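Putative polyphosphate kinase 2 (PDB 3CZP) transfers phosphate from inorganic polyphosphate to AMP, and less efficiently to GMP, as a magnesium-dependent homodimer with two fused PPK2 domains. Local coordinates at residues 314-319 with 480-485; 318-323 with 360-365; 405-410 with 487-492. All coordinates share one frame; numbering follows the deposited sequence.

Contact 1: 314-319 with 480-485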
ATOM      1  N   GLY A 314      19.663  12.144  13.812  1.00 29.84           N
ATOM      2  CA  GLY A 314      18.513  12.070  14.697  1.00 30.43           C
ATOM      3  C   GLY A 314      18.294  13.365  15.447  1.00 30.43           C
ATOM      4  O   GLY A 314      17.180  13.858  15.569  1.00 30.32           O
ATOM      5  N   GLY A 315      19.382  13.920  15.939  1.00 31.41           N
ATOM      6  CA  GLY A 315      19.306  15.153  16.670  1.00 31.68           C
ATOM      7  C   GLY A 315      18.900  16.314  15.800  1.00 32.02           C
ATOM      8  O   GLY A 315      18.035  17.095  16.201  1.00 32.51           O
ATOM      9  N   ALA A 316      19.524  16.443  14.620  1.00 31.15           N
ATOM     10  CA  ALA A 316      19.119  17.507  13.660  1.00 31.10           C
ATOM     11  C   ALA A 316      17.667  17.356  13.265  1.00 30.83           C
ATOM     12  O   ALA A 316      16.933  18.339  13.152  1.00 32.02           O
ATOM     13  CB  ALA A 316      20.024  17.565  12.407  1.00 29.37           C
ATOM     14  N   ILE A 317      17.240  16.128  13.033  1.00 30.97           N
ATOM     15  CA  ILE A 317      15.864  15.884  12.607  1.00 30.27           C
ATOM     16  C   ILE A 317      14.889  16.318  13.701  1.00 29.90           C
ATOM     17  O   ILE A 317      13.843  16.891  13.415  1.00 29.71           O
ATOM     18  CB  ILE A 317      15.648  14.370  12.281  1.00 30.19           C
ATOM     19  CG1 ILE A 317      16.189  14.014  10.913  1.00 30.43           C
ATOM     20  CG2 ILE A 317      14.202  13.941  12.370  1.00 31.66           C
ATOM     21  CD1 ILE A 317      16.110  12.570  10.608  1.00 25.98           C
ATOM     22  N   ARG A 318      15.215  16.049  14.949  1.00 29.64           N
ATOM     23  CA  ARG A 318      14.262  16.365  16.002  1.00 30.54           C
ATOM     24  C   ARG A 318      14.139  17.872  16.272  1.00 29.95           C
ATOM     25  O   ARG A 318      13.098  18.325  16.727  1.00 28.98           O
ATOM     26  CB  ARG A 318      14.570  15.630  17.311  1.00 31.10           C
ATOM     27  CG  ARG A 318      13.261  15.228  18.096  1.00 31.54           C
ATOM     28  CD  ARG A 318      13.466  15.225  19.576  1.00 33.53           C
ATOM     29  NE  ARG A 318      13.699  16.573  20.104  1.00 37.13           N
ATOM     30  CZ  ARG A 318      14.222  16.841  21.297  1.00 37.54           C
ATOM     31  NH1 ARG A 318      14.599  15.871  22.131  1.00 41.48           N
ATOM     32  NH2 ARG A 318      14.392  18.098  21.666  1.00 37.24           N
ATOM     33  N   ARG A 319      15.201  18.637  16.034  1.00 29.76           N
ATOM     34  CA  ARG A 319      15.101  20.099  16.184  1.00 29.83           C
ATOM     35  C   ARG A 319      14.193  20.718  15.074  1.00 29.01           C
ATOM     36  O   ARG A 319      13.603  21.796  15.264  1.00 27.46           O
ATOM     37  CB  ARG A 319      16.474  20.759  16.221  1.00 29.86           C
ATOM     38  CG  ARG A 319      17.390  20.386  17.437  1.00 31.51           C
ATOM     39  CD  ARG A 319      16.595  20.269  18.703  1.00 33.39           C
ATOM     40  NE  ARG A 319      17.357  19.707  19.810  1.00 35.13           N
ATOM     41  CZ  ARG A 319      17.656  18.419  19.975  1.00 35.69           C
ATOM     42  NH1 ARG A 319      17.257  17.499  19.110  1.00 36.71           N
ATOM     43  NH2 ARG A 319      18.352  18.048  21.041  1.00 34.34           N
ATOM     44  N   VAL A 480      21.204  24.386  13.466  1.00 31.20           N
ATOM     45  CA  VAL A 480      20.710  25.673  12.974  1.00 31.08           C
ATOM     46  C   VAL A 480      20.843  25.750  11.464  1.00 30.92           C
ATOM     47  O   VAL A 480      19.952  26.206  10.785  1.00 30.91           O
ATOM     48  CB  VAL A 480      21.441  26.862  13.686  1.00 31.78           C
ATOM     49  CG1 VAL A 480      21.009  28.174  13.083  1.00 30.02           C
ATOM     50  CG2 VAL A 480      21.160  26.780  15.217  1.00 28.76           C
ATOM     51  N   LYS A 481      21.950  25.268  10.930  1.00 31.42           N
ATOM     52  CA  LYS A 481      22.157  25.224   9.483  1.00 30.99           C
ATOM     53  C   LYS A 481      21.078  24.374   8.744  1.00 30.72           C
ATOM     54  O   LYS A 481      20.549  24.779   7.703  1.00 29.48           O
ATOM     55  CB  LYS A 481      23.570  24.720   9.191  1.00 31.39           C
ATOM     56  CG  LYS A 481      23.881  24.567   7.742  1.00 31.23           C
ATOM     57  CD  LYS A 481      25.348  24.386   7.478  1.00 31.76           C
ATOM     58  CE  LYS A 481      25.668  24.498   5.960  1.00 34.10           C
ATOM     59  NZ  LYS A 481      27.103  24.809   5.694  1.00 32.72           N
ATOM     60  N   VAL A 482      20.700  23.247   9.336  1.00 30.00           N
ATOM     61  CA  VAL A 482      19.660  22.383   8.770  1.00 29.47           C
ATOM     62  C   VAL A 482      18.343  23.149   8.703  1.00 28.75           C
ATOM     63  O   VAL A 482      17.692  23.222   7.649  1.00 27.45           O
ATOM     64  CB  VAL A 482      19.499  21.051   9.611  1.00 29.03           C
ATOM     65  CG1 VAL A 482      18.190  20.386   9.299  1.00 29.91           C
ATOM     66  CG2 VAL A 482      20.681  20.068   9.346  1.00 27.82           C
ATOM     67  N   LEU A 483      17.968  23.748   9.828  1.00 28.15           N
ATOM     68  CA  LEU A 483      16.727  24.507   9.885  1.00 28.37           C
ATOM     69  C   LEU A 483      16.808  25.687   8.899  1.00 29.29           C
ATOM     70  O   LEU A 483      15.913  25.868   8.084  1.00 29.91           O
ATOM     71  CB  LEU A 483      16.442  25.004  11.301  1.00 28.97           C
ATOM     72  CG  LEU A 483      15.657  24.075  12.244  1.00 29.31           C
ATOM     73  CD1 LEU A 483      16.076  24.374  13.661  1.00 27.02           C
ATOM     74  CD2 LEU A 483      14.155  24.247  12.088  1.00 28.10           C
ATOM     75  N   ARG A 484      17.898  26.445   8.933  1.00 28.26           N
ATOM     76  CA  ARG A 484      17.994  27.627   8.058  1.00 28.43           C
ATOM     77  C   ARG A 484      17.871  27.275   6.566  1.00 27.72           C
ATOM     78  O   ARG A 484      17.255  28.005   5.807  1.00 26.09           O
ATOM     79  CB  ARG A 484      19.279  28.334   8.271  1.00 27.67           C
ATOM     80  CG  ARG A 484      19.342  29.714   7.653  1.00 29.63           C
ATOM     81  CD  ARG A 484      20.662  30.364   7.997  1.00 28.59           C
ATOM     82  NE  ARG A 484      20.748  30.890   9.352  1.00 29.75           N
ATOM     83  CZ  ARG A 484      21.624  30.503  10.294  1.00 29.33           C
ATOM     84  NH1 ARG A 484      21.625  31.107  11.472  1.00 23.73           N
ATOM     85  NH2 ARG A 484      22.462  29.479  10.090  1.00 30.25           N
ATOM     86  N   THR A 485      18.477  26.157   6.172  1.00 28.11           N
ATOM     87  CA  THR A 485      18.415  25.685   4.804  1.00 28.00           C
ATOM     88  C   THR A 485      17.008  25.321   4.363  1.00 29.41           C
ATOM     89  O   THR A 485      16.562  25.684   3.247  1.00 30.89           O
ATOM     90  CB  THR A 485      19.303  24.463   4.571  1.00 28.77           C
ATOM     91  OG1 THR A 485      20.659  24.751   4.934  1.00 22.96           O
ATOM     92  CG2 THR A 485      19.239  24.042   3.076  1.00 26.61           C
TER

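Contact 2: 318-323 with 360-365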
ATOM      1  N   ARG A 318      15.215  16.049  14.949  1.00 29.64           N
ATOM      2  CA  ARG A 318      14.262  16.365  16.002  1.00 30.54           C
ATOM      3  C   ARG A 318      14.139  17.872  16.272  1.00 29.95           C
ATOM      4  O   ARG A 318      13.098  18.325  16.727  1.00 28.98           O
ATOM      5  CB  ARG A 318      14.570  15.630  17.311  1.00 31.10           C
ATOM      6  CG  ARG A 318      13.261  15.228  18.096  1.00 31.54           C
ATOM      7  CD  ARG A 318      13.466  15.225  19.576  1.00 33.53           C
ATOM      8  NE  ARG A 318      13.699  16.573  20.104  1.00 37.13           N
ATOM      9  CZ  ARG A 318      14.222  16.841  21.297  1.00 37.54           C
ATOM     10  NH1 ARG A 318      14.599  15.871  22.131  1.00 41.48           N
ATOM     11  NH2 ARG A 318      14.392  18.098  21.666  1.00 37.24           N
ATOM     12  N   ARG A 319      15.201  18.637  16.034  1.00 29.76           N
ATOM     13  CA  ARG A 319      15.101  20.099  16.184  1.00 29.83           C
ATOM     14  C   ARG A 319      14.193  20.718  15.074  1.00 29.01           C
ATOM     15  O   ARG A 319      13.603  21.796  15.264  1.00 27.46           O
ATOM     16  CB  ARG A 319      16.474  20.759  16.221  1.00 29.86           C
ATOM     17  CG  ARG A 319      17.390  20.386  17.437  1.00 31.51           C
ATOM     18  CD  ARG A 319      16.595  20.269  18.703  1.00 33.39           C
ATOM     19  NE  ARG A 319      17.357  19.707  19.810  1.00 35.13           N
ATOM     20  CZ  ARG A 319      17.656  18.419  19.975  1.00 35.69           C
ATOM     21  NH1 ARG A 319      17.257  17.499  19.110  1.00 36.71           N
ATOM     22  NH2 ARG A 319      18.352  18.048  21.041  1.00 34.34           N
ATOM     23  N   VAL A 320      14.084  20.033  13.939  1.00 28.68           N
ATOM     24  CA  VAL A 320      13.096  20.413  12.904  1.00 29.58           C
ATOM     25  C   VAL A 320      11.696  20.041  13.392  1.00 29.51           C
ATOM     26  O   VAL A 320      10.776  20.855  13.337  1.00 32.04           O
ATOM     27  CB  VAL A 320      13.399  19.692  11.556  1.00 29.80           C
ATOM     28  CG1 VAL A 320      12.261  19.910  10.489  1.00 28.11           C
ATOM     29  CG2 VAL A 320      14.761  20.142  11.054  1.00 29.81           C
ATOM     30  N   THR A 321      11.523  18.824  13.882  1.00 30.06           N
ATOM     31  CA  THR A 321      10.179  18.363  14.280  1.00 29.82           C
ATOM     32  C   THR A 321       9.672  19.187  15.460  1.00 29.97           C
ATOM     33  O   THR A 321       8.476  19.422  15.549  1.00 30.39           O
ATOM     34  CB  THR A 321      10.089  16.794  14.591  1.00 28.22           C
ATOM     35  OG1 THR A 321      10.961  16.433  15.644  1.00 29.67           O
ATOM     36  CG2 THR A 321      10.456  15.951  13.380  1.00 29.65           C
ATOM     37  N   ASP A 322      10.590  19.601  16.346  1.00 29.29           N
ATOM     38  CA  ASP A 322      10.286  20.418  17.547  1.00 30.03           C
ATOM     39  C   ASP A 322       9.586  21.708  17.187  1.00 30.05           C
ATOM     40  O   ASP A 322       8.822  22.245  17.982  1.00 30.87           O
ATOM     41  CB  ASP A 322      11.582  20.751  18.303  1.00 30.13           C
ATOM     42  CG  ASP A 322      12.071  19.622  19.253  1.00 31.92           C
ATOM     43  OD1 ASP A 322      11.401  18.578  19.434  1.00 34.50           O
ATOM     44  OD2 ASP A 322      13.154  19.819  19.873  1.00 29.15           O
ATOM     45  N   ALA A 323       9.871  22.215  15.986  1.00 29.60           N
ATOM     46  CA  ALA A 323       9.239  23.395  15.432  1.00 29.48           C
ATOM     47  C   ALA A 323       7.746  23.207  15.067  1.00 29.15           C
ATOM     48  O   ALA A 323       6.998  24.168  14.998  1.00 29.55           O
ATOM     49  CB  ALA A 323      10.028  23.862  14.176  1.00 28.81           C
ATOM     50  N   PHE A 360       4.893  17.108   4.626  1.00 25.22           N
ATOM     51  CA  PHE A 360       6.345  17.249   4.844  1.00 26.47           C
ATOM     52  C   PHE A 360       6.883  15.886   5.220  1.00 26.17           C
ATOM     53  O   PHE A 360       6.466  15.333   6.192  1.00 27.98           O
ATOM     54  CB  PHE A 360       6.570  18.271   5.980  1.00 27.60           C
ATOM     55  CG  PHE A 360       8.027  18.534   6.367  1.00 26.48           C
ATOM     56  CD1 PHE A 360       9.120  18.065   5.603  1.00 30.02           C
ATOM     57  CD2 PHE A 360       8.283  19.254   7.510  1.00 29.14           C
ATOM     58  CE1 PHE A 360      10.429  18.327   5.989  1.00 28.99           C
ATOM     59  CE2 PHE A 360       9.591  19.511   7.927  1.00 29.43           C
ATOM     60  CZ  PHE A 360      10.668  19.052   7.175  1.00 29.50           C
ATOM     61  N   THR A 361       7.741  15.296   4.405  1.00 26.80           N
ATOM     62  CA  THR A 361       8.279  13.953   4.685  1.00 26.72           C
ATOM     63  C   THR A 361       9.770  14.127   4.885  1.00 26.39           C
ATOM     64  O   THR A 361      10.447  14.816   4.140  1.00 26.13           O
ATOM     65  CB  THR A 361       8.035  12.941   3.578  1.00 27.50           C
ATOM     66  OG1 THR A 361       6.634  12.819   3.340  1.00 26.49           O
ATOM     67  CG2 THR A 361       8.656  11.568   3.938  1.00 26.66           C
ATOM     68  N   ILE A 362      10.258  13.526   5.950  1.00 25.98           N
ATOM     69  CA  ILE A 362      11.664  13.535   6.283  1.00 25.03           C
ATOM     70  C   ILE A 362      12.182  12.070   6.108  1.00 25.10           C
ATOM     71  O   ILE A 362      11.586  11.106   6.664  1.00 24.10           O
ATOM     72  CB  ILE A 362      11.826  13.958   7.734  1.00 25.64           C
ATOM     73  CG1 ILE A 362      11.237  15.362   8.006  1.00 26.38           C
ATOM     74  CG2 ILE A 362      13.303  13.847   8.148  1.00 26.25           C
ATOM     75  CD1 ILE A 362      11.550  15.890   9.441  1.00 26.06           C
ATOM     76  N   PHE A 363      13.289  11.934   5.364  1.00 24.18           N
ATOM     77  CA  PHE A 363      13.891  10.685   5.061  1.00 24.00           C
ATOM     78  C   PHE A 363      15.185  10.603   5.861  1.00 23.96           C
ATOM     79  O   PHE A 363      16.157  11.311   5.606  1.00 22.91           O
ATOM     80  CB  PHE A 363      14.144  10.525   3.566  1.00 23.47           C
ATOM     81  CG  PHE A 363      12.909  10.278   2.753  1.00 23.05           C
ATOM     82  CD1 PHE A 363      12.389   9.002   2.640  1.00 24.63           C
ATOM     83  CD2 PHE A 363      12.232  11.336   2.135  1.00 24.80           C
ATOM     84  CE1 PHE A 363      11.235   8.751   1.905  1.00 26.16           C
ATOM     85  CE2 PHE A 363      11.071  11.100   1.364  1.00 25.89           C
ATOM     86  CZ  PHE A 363      10.581   9.806   1.255  1.00 26.02           C
ATOM     87  N   ASP A 364      15.166   9.751   6.857  1.00 23.05           N
ATOM     88  CA  ASP A 364      16.361   9.429   7.582  1.00 22.93           C
ATOM     89  C   ASP A 364      17.039   8.274   6.871  1.00 23.36           C
ATOM     90  O   ASP A 364      16.665   7.111   7.023  1.00 22.85           O
ATOM     91  CB  ASP A 364      16.015   9.099   9.020  1.00 22.71           C
ATOM     92  CG  ASP A 364      17.251   8.893   9.892  1.00 24.73           C
ATOM     93  OD1 ASP A 364      18.413   9.031   9.415  1.00 26.13           O
ATOM     94  OD2 ASP A 364      17.057   8.574  11.075  1.00 26.62           O
ATOM     95  N   ARG A 365      18.041   8.636   6.070  1.00 23.13           N
ATOM     96  CA  ARG A 365      18.560   7.807   4.980  1.00 24.20           C
ATOM     97  C   ARG A 365      17.512   7.718   3.888  1.00 23.05           C
ATOM     98  O   ARG A 365      16.368   8.070   4.108  1.00 23.26           O
ATOM     99  CB  ARG A 365      19.015   6.444   5.461  1.00 24.64           C
ATOM    100  CG  ARG A 365      19.942   6.537   6.629  1.00 24.90           C
ATOM    101  CD  ARG A 365      20.276   5.191   7.144  1.00 27.80           C
ATOM    102  NE  ARG A 365      21.300   4.571   6.318  1.00 31.53           N
ATOM    103  CZ  ARG A 365      22.101   3.588   6.722  1.00 35.91           C
ATOM    104  NH1 ARG A 365      22.008   3.115   7.965  1.00 38.15           N
ATOM    105  NH2 ARG A 365      23.021   3.081   5.884  1.00 35.34           N
TER

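Contact 3: 405-410 with 487-492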
ATOM      1  N   ILE A 405       9.294  20.684  -2.724  1.00 26.20           N
ATOM      2  CA  ILE A 405      10.537  21.301  -2.289  1.00 25.72           C
ATOM      3  C   ILE A 405      11.474  20.248  -1.755  1.00 25.67           C
ATOM      4  O   ILE A 405      11.211  19.648  -0.753  1.00 27.04           O
ATOM      5  CB  ILE A 405      10.247  22.359  -1.211  1.00 26.61           C
ATOM      6  CG1 ILE A 405       9.224  23.386  -1.737  1.00 24.14           C
ATOM      7  CG2 ILE A 405      11.549  23.084  -0.739  1.00 24.10           C
ATOM      8  CD1 ILE A 405       8.720  24.296  -0.661  1.00 26.16           C
ATOM      9  N   VAL A 406      12.594  20.049  -2.414  1.00 26.23           N
ATOM     10  CA  VAL A 406      13.519  18.998  -2.054  1.00 26.51           C
ATOM     11  C   VAL A 406      14.827  19.574  -1.436  1.00 26.74           C
ATOM     12  O   VAL A 406      15.575  20.356  -2.082  1.00 26.89           O
ATOM     13  CB  VAL A 406      13.811  18.159  -3.285  1.00 27.00           C
ATOM     14  CG1 VAL A 406      14.847  17.105  -2.988  1.00 25.27           C
ATOM     15  CG2 VAL A 406      12.487  17.572  -3.862  1.00 25.47           C
ATOM     16  N   VAL A 407      15.083  19.200  -0.182  1.00 24.50           N
ATOM     17  CA  VAL A 407      16.279  19.628   0.534  1.00 24.77           C
ATOM     18  C   VAL A 407      17.087  18.381   0.915  1.00 25.33           C
ATOM     19  O   VAL A 407      16.501  17.401   1.349  1.00 24.39           O
ATOM     20  CB  VAL A 407      15.866  20.504   1.738  1.00 25.08           C
ATOM     21  CG1 VAL A 407      17.079  21.080   2.386  1.00 26.53           C
ATOM     22  CG2 VAL A 407      14.966  21.720   1.224  1.00 21.67           C
ATOM     23  N   LYS A 408      18.409  18.397   0.715  1.00 24.18           N
ATOM     24  CA  LYS A 408      19.268  17.223   0.927  1.00 24.00           C
ATOM     25  C   LYS A 408      20.499  17.563   1.783  1.00 23.43           C
ATOM     26  O   LYS A 408      21.270  18.452   1.440  1.00 23.66           O
ATOM     27  CB  LYS A 408      19.759  16.706  -0.441  1.00 24.52           C
ATOM     28  CG  LYS A 408      18.682  16.127  -1.351  1.00 22.83           C
ATOM     29  CD  LYS A 408      19.302  15.528  -2.609  1.00 24.16           C
ATOM     30  CE  LYS A 408      19.830  16.557  -3.591  1.00 24.96           C
ATOM     31  NZ  LYS A 408      20.205  15.991  -4.990  1.00 20.99           N
ATOM     32  N   PHE A 409      20.697  16.840   2.877  1.00 23.80           N
ATOM     33  CA  PHE A 409      21.771  17.124   3.822  1.00 23.70           C
ATOM     34  C   PHE A 409      22.773  15.968   3.904  1.00 24.58           C
ATOM     35  O   PHE A 409      22.395  14.822   4.109  1.00 25.04           O
ATOM     36  CB  PHE A 409      21.182  17.383   5.238  1.00 24.08           C
ATOM     37  CG  PHE A 409      20.248  18.602   5.329  1.00 23.79           C
ATOM     38  CD1 PHE A 409      20.751  19.904   5.279  1.00 24.78           C
ATOM     39  CD2 PHE A 409      18.887  18.438   5.445  1.00 23.17           C
ATOM     40  CE1 PHE A 409      19.929  20.975   5.338  1.00 23.44           C
ATOM     41  CE2 PHE A 409      18.062  19.536   5.535  1.00 24.25           C
ATOM     42  CZ  PHE A 409      18.578  20.795   5.475  1.00 25.19           C
ATOM     43  N   TRP A 410      24.054  16.291   3.804  1.00 24.93           N
ATOM     44  CA  TRP A 410      25.105  15.389   4.155  1.00 25.50           C
ATOM     45  C   TRP A 410      25.747  15.968   5.374  1.00 26.04           C
ATOM     46  O   TRP A 410      26.380  17.007   5.298  1.00 26.56           O
ATOM     47  CB  TRP A 410      26.170  15.239   3.051  1.00 25.49           C
ATOM     48  CG  TRP A 410      27.277  14.408   3.542  1.00 25.82           C
ATOM     49  CD1 TRP A 410      28.487  14.840   4.068  1.00 27.32           C
ATOM     50  CD2 TRP A 410      27.266  12.981   3.702  1.00 27.04           C
ATOM     51  NE1 TRP A 410      29.228  13.743   4.509  1.00 26.65           N
ATOM     52  CE2 TRP A 410      28.509  12.604   4.296  1.00 25.37           C
ATOM     53  CE3 TRP A 410      26.326  11.986   3.412  1.00 27.40           C
ATOM     54  CZ2 TRP A 410      28.829  11.280   4.582  1.00 28.32           C
ATOM     55  CZ3 TRP A 410      26.658  10.651   3.706  1.00 27.50           C
ATOM     56  CH2 TRP A 410      27.880  10.313   4.284  1.00 26.52           C
ATOM     57  N   ASN A 487      14.256  26.475   5.621  1.00 31.12           N
ATOM     58  CA  ASN A 487      13.581  27.748   5.546  1.00 30.77           C
ATOM     59  C   ASN A 487      13.966  28.554   4.312  1.00 30.76           C
ATOM     60  O   ASN A 487      13.088  29.121   3.660  1.00 29.48           O
ATOM     61  CB  ASN A 487      13.898  28.598   6.806  1.00 30.04           C
ATOM     62  CG  ASN A 487      13.286  28.012   8.113  1.00 30.17           C
ATOM     63  OD1 ASN A 487      12.332  27.242   8.071  1.00 25.83           O
ATOM     64  ND2 ASN A 487      13.833  28.415   9.272  1.00 25.01           N
ATOM     65  N   ASP A 488      15.275  28.646   4.014  1.00 31.25           N
ATOM     66  CA  ASP A 488      15.721  29.337   2.763  1.00 31.20           C
ATOM     67  C   ASP A 488      15.059  28.677   1.521  1.00 31.34           C
ATOM     68  O   ASP A 488      14.652  29.368   0.586  1.00 30.44           O
ATOM     69  CB  ASP A 488      17.250  29.269   2.562  1.00 30.48           C
ATOM     70  CG  ASP A 488      18.025  30.101   3.543  1.00 31.04           C
ATOM     71  OD1 ASP A 488      17.427  30.943   4.253  1.00 25.47           O
ATOM     72  OD2 ASP A 488      19.273  29.907   3.586  1.00 31.03           O
ATOM     73  N   ALA A 489      14.987  27.341   1.510  1.00 31.88           N
ATOM     74  CA  ALA A 489      14.412  26.602   0.370  1.00 31.76           C
ATOM     75  C   ALA A 489      12.900  26.855   0.169  1.00 31.65           C
ATOM     76  O   ALA A 489      12.440  27.033  -0.950  1.00 32.73           O
ATOM     77  CB  ALA A 489      14.724  25.085   0.457  1.00 30.79           C
ATOM     78  N   ILE A 490      12.133  26.876   1.248  1.00 31.98           N
ATOM     79  CA  ILE A 490      10.687  27.225   1.185  1.00 31.85           C
ATOM     80  C   ILE A 490      10.487  28.682   0.739  1.00 31.21           C
ATOM     81  O   ILE A 490       9.705  28.950  -0.159  1.00 31.76           O
ATOM     82  CB  ILE A 490       9.970  27.014   2.537  1.00 30.57           C
ATOM     83  CG1 ILE A 490      10.042  25.544   3.000  1.00 32.69           C
ATOM     84  CG2 ILE A 490       8.516  27.444   2.439  1.00 31.86           C
ATOM     85  CD1 ILE A 490       9.598  25.305   4.485  1.00 31.68           C
ATOM     86  N   GLU A 491      11.182  29.640   1.352  1.00 31.78           N
ATOM     87  CA  GLU A 491      11.073  31.021   0.887  1.00 32.45           C
ATOM     88  C   GLU A 491      11.387  31.169  -0.614  1.00 31.84           C
ATOM     89  O   GLU A 491      10.706  31.909  -1.324  1.00 31.10           O
ATOM     90  CB  GLU A 491      11.975  31.934   1.727  1.00 32.77           C
ATOM     91  CG  GLU A 491      11.518  32.028   3.211  1.00 35.45           C
ATOM     92  CD  GLU A 491      12.288  33.078   4.005  1.00 34.61           C
ATOM     93  OE1 GLU A 491      13.133  33.783   3.386  1.00 38.64           O
ATOM     94  OE2 GLU A 491      12.039  33.190   5.235  1.00 39.77           O
ATOM     95  N   ALA A 492      12.433  30.469  -1.071  1.00 31.02           N
ATOM     96  CA  ALA A 492      12.850  30.514  -2.450  1.00 31.56           C
ATOM     97  C   ALA A 492      11.761  30.066  -3.409  1.00 31.65           C
ATOM     98  O   ALA A 492      11.534  30.717  -4.462  1.00 31.68           O
ATOM     99  CB  ALA A 492      14.095  29.665  -2.665  1.00 31.45           C
TER

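Contact 1: 314-319 with 480-485
Leu483 of segment 480-485 reaches over to the backbone of Arg319, about one turn beyond the glycines that open segment 314-319. At its base CB makes no approach to that helix. Because CG lies anti to the carbonyl carbon (chi1 -88°), the branch swings across the gap and brings CG to 4.3 Å from Arg319 O. The two methyls then straddle that oxygen: CD1 stands 3.9 Å and CD2 4.0 Å from Arg319 O, and CD1 also comes to 4.4 Å from Arg319 CB. Although lined by methyls, this carbonyl is not left without a polar partner, since Gln284 NE2 donates to it. Beyond CB the Arg319 side chain turns away, and its guanidinium lies with Arg318 NH2 3.7 Å above its centre. One residue back on the C-terminal helix, Val482 points at the other helix and sets CG2 4.0 Å from Ala316 CB, where the backbones come nearest. The pair closes the gap between helix 313-321, which follows the P-loop, and helix 475-496. Ala316 and Val482 both rest on Phe305 of strand 300-307, Val482 also meets Phe409 of strand 404-412, and Leu483 packs on Leu280 and Glu283 of helix 273-292.

Contact 2: 318-323 with 360-365
Val320 sets one methyl, CG1, against the rim of the Phe360 ring, close to the ring plane rather than over a face. That methyl bridges two ring atoms, lying 3.7 Å from Phe360 CE2 and 3.8 Å from Phe360 CZ. It is the Val320 branch anti to the backbone N (chi1 172°), which sends it down from the helix to the strand. Phe360 meets it with the outer edge of its ring, CG being anti to the backbone N (chi1 179°). Beside this pair Ile362 raises CD1 into the angle between two helix residues, 4.2 Å from Val320 CG1 and 4.1 Å from Thr321 CG2.

A second shell frames these four residues. Phe360 leans on Leu301 and Ala303 of strand 300-307, Ile362 on Phe305 and on Ile317, and Val320 also meets Leu287 of helix 273-292. On the outer side of the helix, Arg318 and Asp322 form a salt bridge one turn apart: NH2 of Arg318 donates at 2.8 Å to the syn lone pair of Asp322 OD2, which lies in the guanidinium plane, with an N-H...O angle of 160°. The NE contacts to the same carboxylate are weak. Arg26 of the second subunit packs on Arg318.

Helix 313-321 joins strand 300-307 to strand 330-333, and strand 360-364 lies between those two in the sheet. The helix of this beta-alpha-beta crossover therefore covers the intervening strand, as expected of a P-loop NTPase core with strand order 2-3-1-4-5.

Contact 3: 405-410 with 487-492
Ile405 and Val407, two residues apart on the strand, both aim at the helix and close on Ala489 with one methyl each. Val407 CG2 presses against Ala489 CB at 3.5 Å, tighter than usual for two carbons, while Ile405 CG2 touches the same CB at 3.9 Å. The small alanine side chain is thus met by two branched residues, which probably helps the helix lie close to the sheet. Ile405 has a second arm. With CG1 anti to the carbonyl carbon (chi1 -55°), its CD1 reaches in across the helix, to 4.0 Å from Ile490 CA and 4.1 Å from Ile490 CG1, and the two isoleucine side chains cross at about a right angle.

The two segments run nearly antiparallel, at 156°, with axes 8.9 Å apart at closest approach. This follows from the topology of the P-loop NTPase-like domain: after edge strand 467-471 the chain turns back in helix 475-496 and passes over strand 404-412, the neighbour of that edge strand. Farther round the helix, Ile490 also packs on Leu301 of strand 300-307 and on Leu287 of helix 273-292. Asp488 and Glu491 each form a salt bridge with Arg286 of helix 273-292, pinning helix 475-496 from that side. Along helix 475-496 the two strand residues find further partners, Val407 packing on Thr485 and Ile405 on Ala493.

All three contacts lie in the second PPK2 domain, around its five-stranded parallel sheet. Contacts 1 and 2, both beside the second subunit, share helix 313-321 and have centres 8 Å apart, meeting where Val482 CG1 packs 3.9 Å from Val320 CG2. Contacts 1 and 3 share helix 475-496, with centres 12 Å apart, and touch through Thr485 and Phe409. Contacts 2 and 3, also with centres 12 Å apart, have nearest atoms about 6 Å apart. Along the chain contact 2 closes before contact 3 opens, whereas contact 1 ties the early helix to the last one. Since the N-terminal domain seems to be inactive, the three probably help hold together the core of the active unit.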